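Local coordinates for BH2621 protein (PDB 2QML), which is of uncharacterised function but belongs to the GNAT acetyltransferases and probably transfers an acyl group to an amine, perhaps in siderophore biosynthesis, at residues V32-L35 and H36-H40; N51-L54 and V55-K58. One frame throughout, in Å; residues are numbered along the deposited sequence.

Contact 1: residues V32-L35 and H36-H40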
loop_
_atom_site.group_PDB
_atom_site.type_symbol
_atom_site.label_atom_id
_atom_site.label_comp_id
_atom_site.label_asym_id
_atom_site.label_seq_id
_atom_site.Cartn_x
_atom_site.Cartn_y
_atom_site.Cartn_z
ATOM N N VAL A 32 -7.346 -11.570 -11.888
ATOM C CA VAL A 32 -7.240 -12.642 -10.900
ATOM C C VAL A 32 -6.059 -13.564 -11.141
ATOM O O VAL A 32 -5.413 -13.948 -10.156
ATOM C CB VAL A 32 -8.579 -13.436 -10.739
ATOM C CG1 VAL A 32 -8.907 -14.258 -11.947
ATOM C CG2 VAL A 32 -8.487 -14.323 -9.453
ATOM N N ASP A 33 -5.783 -13.953 -12.379
ATOM C CA ASP A 33 -4.656 -14.854 -12.623
ATOM C C ASP A 33 -3.309 -14.192 -12.273
ATOM O O ASP A 33 -2.414 -14.826 -11.698
ATOM C CB ASP A 33 -4.660 -15.358 -14.073
ATOM C CG ASP A 33 -5.952 -16.088 -14.434
ATOM O OD1 ASP A 33 -6.341 -17.040 -13.774
ATOM O OD2 ASP A 33 -6.602 -15.675 -15.390
HETATM N N MSE A 34 -3.154 -12.941 -12.663
HETATM C CA MSE A 34 -1.938 -12.215 -12.391
HETATM C C MSE A 34 -1.732 -12.022 -10.901
HETATM O O MSE A 34 -0.643 -12.261 -10.387
HETATM C CB MSE A 34 -1.975 -10.841 -13.078
HETATM C CG MSE A 34 -0.760 -9.980 -12.788
HETATM SE SE MSE A 34 -0.801 -8.378 -13.896
HETATM C CE MSE A 34 -2.239 -7.433 -13.108
ATOM N N LEU A 35 -2.770 -11.595 -10.211
ATOM C CA LEU A 35 -2.700 -11.356 -8.769
ATOM C C LEU A 35 -2.425 -12.684 -8.024
ATOM O O LEU A 35 -1.616 -12.746 -7.073
ATOM C CB LEU A 35 -3.949 -10.648 -8.262
ATOM C CG LEU A 35 -4.143 -9.209 -8.745
ATOM C CD1 LEU A 35 -5.444 -8.663 -8.186
ATOM C CD2 LEU A 35 -2.952 -8.355 -8.369
ATOM N N HIS A 36 -3.093 -13.753 -8.459
ATOM C CA HIS A 36 -2.871 -15.104 -7.898
ATOM C C HIS A 36 -1.396 -15.524 -8.007
ATOM O O HIS A 36 -0.812 -16.058 -7.075
ATOM C CB HIS A 36 -3.799 -16.081 -8.597
ATOM C CG HIS A 36 -3.586 -17.503 -8.191
ATOM N ND1 HIS A 36 -2.921 -18.405 -8.994
ATOM C CD2 HIS A 36 -3.899 -18.163 -7.050
ATOM C CE1 HIS A 36 -2.863 -19.565 -8.371
ATOM N NE2 HIS A 36 -3.459 -19.450 -7.200
ATOM N N SER A 37 -0.773 -15.245 -9.151
ATOM C CA SER A 37 0.656 -15.507 -9.358
ATOM C C SER A 37 1.519 -14.685 -8.363
ATOM O O SER A 37 2.454 -15.210 -7.721
ATOM C CB SER A 37 1.049 -15.193 -10.795
ATOM O OG SER A 37 2.403 -15.480 -10.976
ATOM N N TRP A 38 1.197 -13.418 -8.196
ATOM C CA TRP A 38 1.931 -12.588 -7.234
ATOM C C TRP A 38 1.829 -13.106 -5.806
ATOM O O TRP A 38 2.829 -13.080 -5.064
ATOM C CB TRP A 38 1.491 -11.115 -7.257
ATOM C CG TRP A 38 1.664 -10.438 -8.585
ATOM C CD1 TRP A 38 2.359 -10.892 -9.630
ATOM C CD2 TRP A 38 1.243 -9.113 -8.935
ATOM N NE1 TRP A 38 2.339 -9.980 -10.676
ATOM C CE2 TRP A 38 1.676 -8.872 -10.267
ATOM C CE3 TRP A 38 0.558 -8.112 -8.269
ATOM C CZ2 TRP A 38 1.409 -7.685 -10.937
ATOM C CZ3 TRP A 38 0.286 -6.943 -8.958
ATOM C CH2 TRP A 38 0.701 -6.745 -10.260
HETATM N N MSE A 39 0.631 -13.595 -5.429
HETATM C CA MSE A 39 0.383 -14.178 -4.124
HETATM C C MSE A 39 1.144 -15.479 -3.856
HETATM O O MSE A 39 1.185 -15.921 -2.718
HETATM C CB MSE A 39 -1.115 -14.415 -3.909
HETATM C CG MSE A 39 -1.895 -13.125 -3.746
HETATM SE SE MSE A 39 -1.131 -11.788 -2.493
HETATM C CE MSE A 39 -2.603 -10.482 -2.472
ATOM N N HIS A 40 1.680 -16.082 -4.902
ATOM C CA HIS A 40 2.502 -17.266 -4.788
ATOM C C HIS A 40 4.009 -16.933 -4.813
ATOM O O HIS A 40 4.845 -17.816 -4.778
ATOM C CB HIS A 40 2.086 -18.312 -5.843
ATOM C CG HIS A 40 0.840 -19.050 -5.469
ATOM N ND1 HIS A 40 0.871 -20.302 -4.885
ATOM C CD2 HIS A 40 -0.471 -18.699 -5.534
ATOM C CE1 HIS A 40 -0.364 -20.698 -4.635
ATOM N NE2 HIS A 40 -1.197 -19.737 -4.987
HETATM O O HOH W 1 -2.286 -17.592 -11.507
#
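Met34, a selenomethionine, runs alongside the indole of Trp38, one helical turn further on, and both side chains point the same way. From CB its chain leaves with CG anti to the backbone N (chi1 177°), and CG settles 3.4 Å above the plane of the Trp38 ring, toward the rim, 3.7 Å from Trp38 CZ2. SE comes next, 4.7 Å from the centroid of the six-membered ring and 47° off its normal, an oblique Met-aromatic contact. A bend at chi3 (70°) then brings CE to the far end of the benzene ring, 4.2 Å from Trp38 CH2. Leu35 CD2 approaches the same ring obliquely, 3.5 Å from Trp38 CE3. On another side of the helix, a water donates to Asp33 O and lies in the plane of the His36 ring, at the edge, 2.7 Å from ND1. The other ring nitrogen, His36 NE2, is hydrogen-bonded to Ile52 O. Along the backbone run i to i+4 hydrogen bonds such as Met39 N to Leu35 O (2.9 Å). Leu35, Trp38 and Met39 pack on Tyr84, the latter two also on Leu111, while Asp33 and Ser37 lie exposed: the amphipathic pattern of helix 32-38 in the GNAT domain.

Contact 2: residues N51-L54 and V55-K58; sequences NIPL and VDYK
Ile52, Pro53 and Leu54 meet the side chains of Asp56, Tyr57 and Lys58 where the loop turns into helix 54-65, a helix N-terminus with Pro53 at the N-cap. A proline there has no side-chain hydroxyl or carboxylate to cap with, but its carbonyl starts the helical bonding: Tyr57 N donates to Pro53 O at 2.9 Å and an angle of 169°, while Asp56 N makes a weak second bond to the same oxygen. Lys58 N to Leu54 O continues the pattern.

Asp56 turns its carboxylate back over the start of the helix. CG sits beside its own backbone N, opposite the carbonyl carbon (chi1 -63°), which sets OD2 against the pyrrolidine ring, 3.4 Å from Pro53 CD, with CG and CB of the same proline little farther away. A carboxylate at this end would probably be favoured by the helix dipole. Ile52 comes in from the loop with its CG1 wedged between the backbone N and the carbonyl carbon (chi1 64°), where it meets Tyr57 CB at 4.1 Å. The chain then extends to CD1, which lies 3.7 Å from Tyr57 N and 3.8 Å from Asp56 CB, with the edge of the Tyr57 ring beyond. The Ile52 and Tyr57 side chains cross at about a right angle, and the phenol ring packs on Leu35 of helix 32-38 and on Met39.

Val55 sends CG1 back to Pro53 CB, 4.2 Å away. Leu54 leans on Asp33 and His36 and meets Lys58 one turn later. Lys58 CG passes 3.3 Å from Leu54 O; the chain then runs out straight, obliquely across Leu54, and Lys58 CE rests 3.9 Å from Leu54 CG.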
loop_
_atom_site.group_PDB
_atom_site.type_symbol
_atom_site.label_atom_id
_atom_site.label_comp_id
_atom_site.label_asym_id
_atom_site.label_seq_id
_atom_site.Cartn_x
_atom_site.Cartn_y
_atom_site.Cartn_z
ATOM N N ASN A 51 -1.278 -17.755 -0.720
ATOM C CA ASN A 51 -0.803 -18.779 -1.638
ATOM C C ASN A 51 -1.811 -19.925 -1.538
ATOM O O ASN A 51 -1.583 -20.956 -0.951
ATOM C CB ASN A 51 0.649 -19.219 -1.370
ATOM C CG ASN A 51 0.904 -19.594 0.075
ATOM O OD1 ASN A 51 0.443 -18.921 1.004
ATOM N ND2 ASN A 51 1.716 -20.655 0.273
ATOM N N ILE A 52 -2.950 -19.669 -2.143
ATOM C CA ILE A 52 -4.094 -20.555 -2.139
ATOM C C ILE A 52 -4.516 -20.906 -3.568
ATOM O O ILE A 52 -4.090 -20.220 -4.540
ATOM C CB ILE A 52 -5.267 -19.874 -1.323
ATOM C CG1 ILE A 52 -5.768 -18.595 -1.988
ATOM C CG2 ILE A 52 -4.784 -19.609 0.106
ATOM C CD1 ILE A 52 -6.942 -17.905 -1.285
ATOM N N PRO A 53 -5.344 -21.962 -3.721
ATOM C CA PRO A 53 -5.843 -22.332 -5.046
ATOM C C PRO A 53 -6.541 -21.168 -5.735
ATOM O O PRO A 53 -7.167 -20.293 -5.070
ATOM C CB PRO A 53 -6.792 -23.498 -4.745
ATOM C CG PRO A 53 -6.235 -24.074 -3.517
ATOM C CD PRO A 53 -5.812 -22.912 -2.698
ATOM N N LEU A 54 -6.380 -21.116 -7.056
ATOM C CA LEU A 54 -6.991 -20.077 -7.889
ATOM C C LEU A 54 -8.518 -19.933 -7.624
ATOM O O LEU A 54 -8.984 -18.819 -7.493
ATOM C CB LEU A 54 -6.705 -20.369 -9.368
ATOM C CG LEU A 54 -7.244 -19.335 -10.352
ATOM C CD1 LEU A 54 -6.619 -17.954 -10.096
ATOM C CD2 LEU A 54 -7.034 -19.816 -11.778
ATOM N N VAL A 55 -9.242 -21.047 -7.457
ATOM C CA VAL A 55 -10.672 -21.008 -7.200
ATOM C C VAL A 55 -10.993 -20.200 -5.932
ATOM O O VAL A 55 -11.925 -19.408 -5.904
ATOM C CB VAL A 55 -11.302 -22.463 -7.157
ATOM C CG1 VAL A 55 -10.802 -23.308 -5.972
ATOM C CG2 VAL A 55 -12.814 -22.369 -7.128
ATOM N N ASP A 56 -10.190 -20.392 -4.906
ATOM C CA ASP A 56 -10.378 -19.680 -3.648
ATOM C C ASP A 56 -9.951 -18.231 -3.788
ATOM O O ASP A 56 -10.647 -17.328 -3.274
ATOM C CB ASP A 56 -9.585 -20.335 -2.572
ATOM C CG ASP A 56 -10.048 -21.753 -2.309
ATOM O OD1 ASP A 56 -11.277 -22.074 -2.349
ATOM O OD2 ASP A 56 -9.117 -22.574 -2.085
ATOM N N TYR A 57 -8.798 -18.000 -4.432
ATOM C CA TYR A 57 -8.327 -16.635 -4.632
ATOM C C TYR A 57 -9.385 -15.815 -5.384
ATOM O O TYR A 57 -9.624 -14.681 -5.017
ATOM C CB TYR A 57 -6.915 -16.544 -5.289
ATOM C CG TYR A 57 -6.428 -15.114 -5.216
ATOM C CD1 TYR A 57 -6.010 -14.552 -4.018
ATOM C CD2 TYR A 57 -6.479 -14.302 -6.353
ATOM C CE1 TYR A 57 -5.622 -13.241 -3.960
ATOM C CE2 TYR A 57 -6.126 -12.990 -6.288
ATOM C CZ TYR A 57 -5.698 -12.468 -5.094
ATOM O OH TYR A 57 -5.384 -11.152 -5.096
ATOM N N LYS A 58 -10.025 -16.399 -6.389
ATOM C CA LYS A 58 -11.117 -15.741 -7.119
ATOM C C LYS A 58 -12.246 -15.271 -6.171
ATOM O O LYS A 58 -12.676 -14.103 -6.223
ATOM C CB LYS A 58 -11.669 -16.686 -8.205
ATOM C CG LYS A 58 -10.794 -16.804 -9.416
ATOM C CD LYS A 58 -11.407 -17.760 -10.493
ATOM C CE LYS A 58 -10.523 -17.855 -11.751
ATOM N NZ LYS A 58 -10.971 -18.925 -12.694
#

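Overall arrangement
Contacts 1 and 2 follow in series along the chain, with the short helix 45-48 between them, and their centres lie about 9 Å apart on the same side of the molecule. Contact 1 lies on helix 32-38 and the turn after it, contact 2 at the start of helix 54-65, both inside the GNAT domain and away from the centre of the chain. They join directly at Ile52 O, to which His40 NE2 is hydrogen-bonded as well as His36 NE2, and Val32 packs on Lys58. Contact 1 faces the mixed sheet through strands 80-89 and 106-112; helix 32-38 thus lies between the start of helix 54-65 and the sheet, at the periphery of the chain.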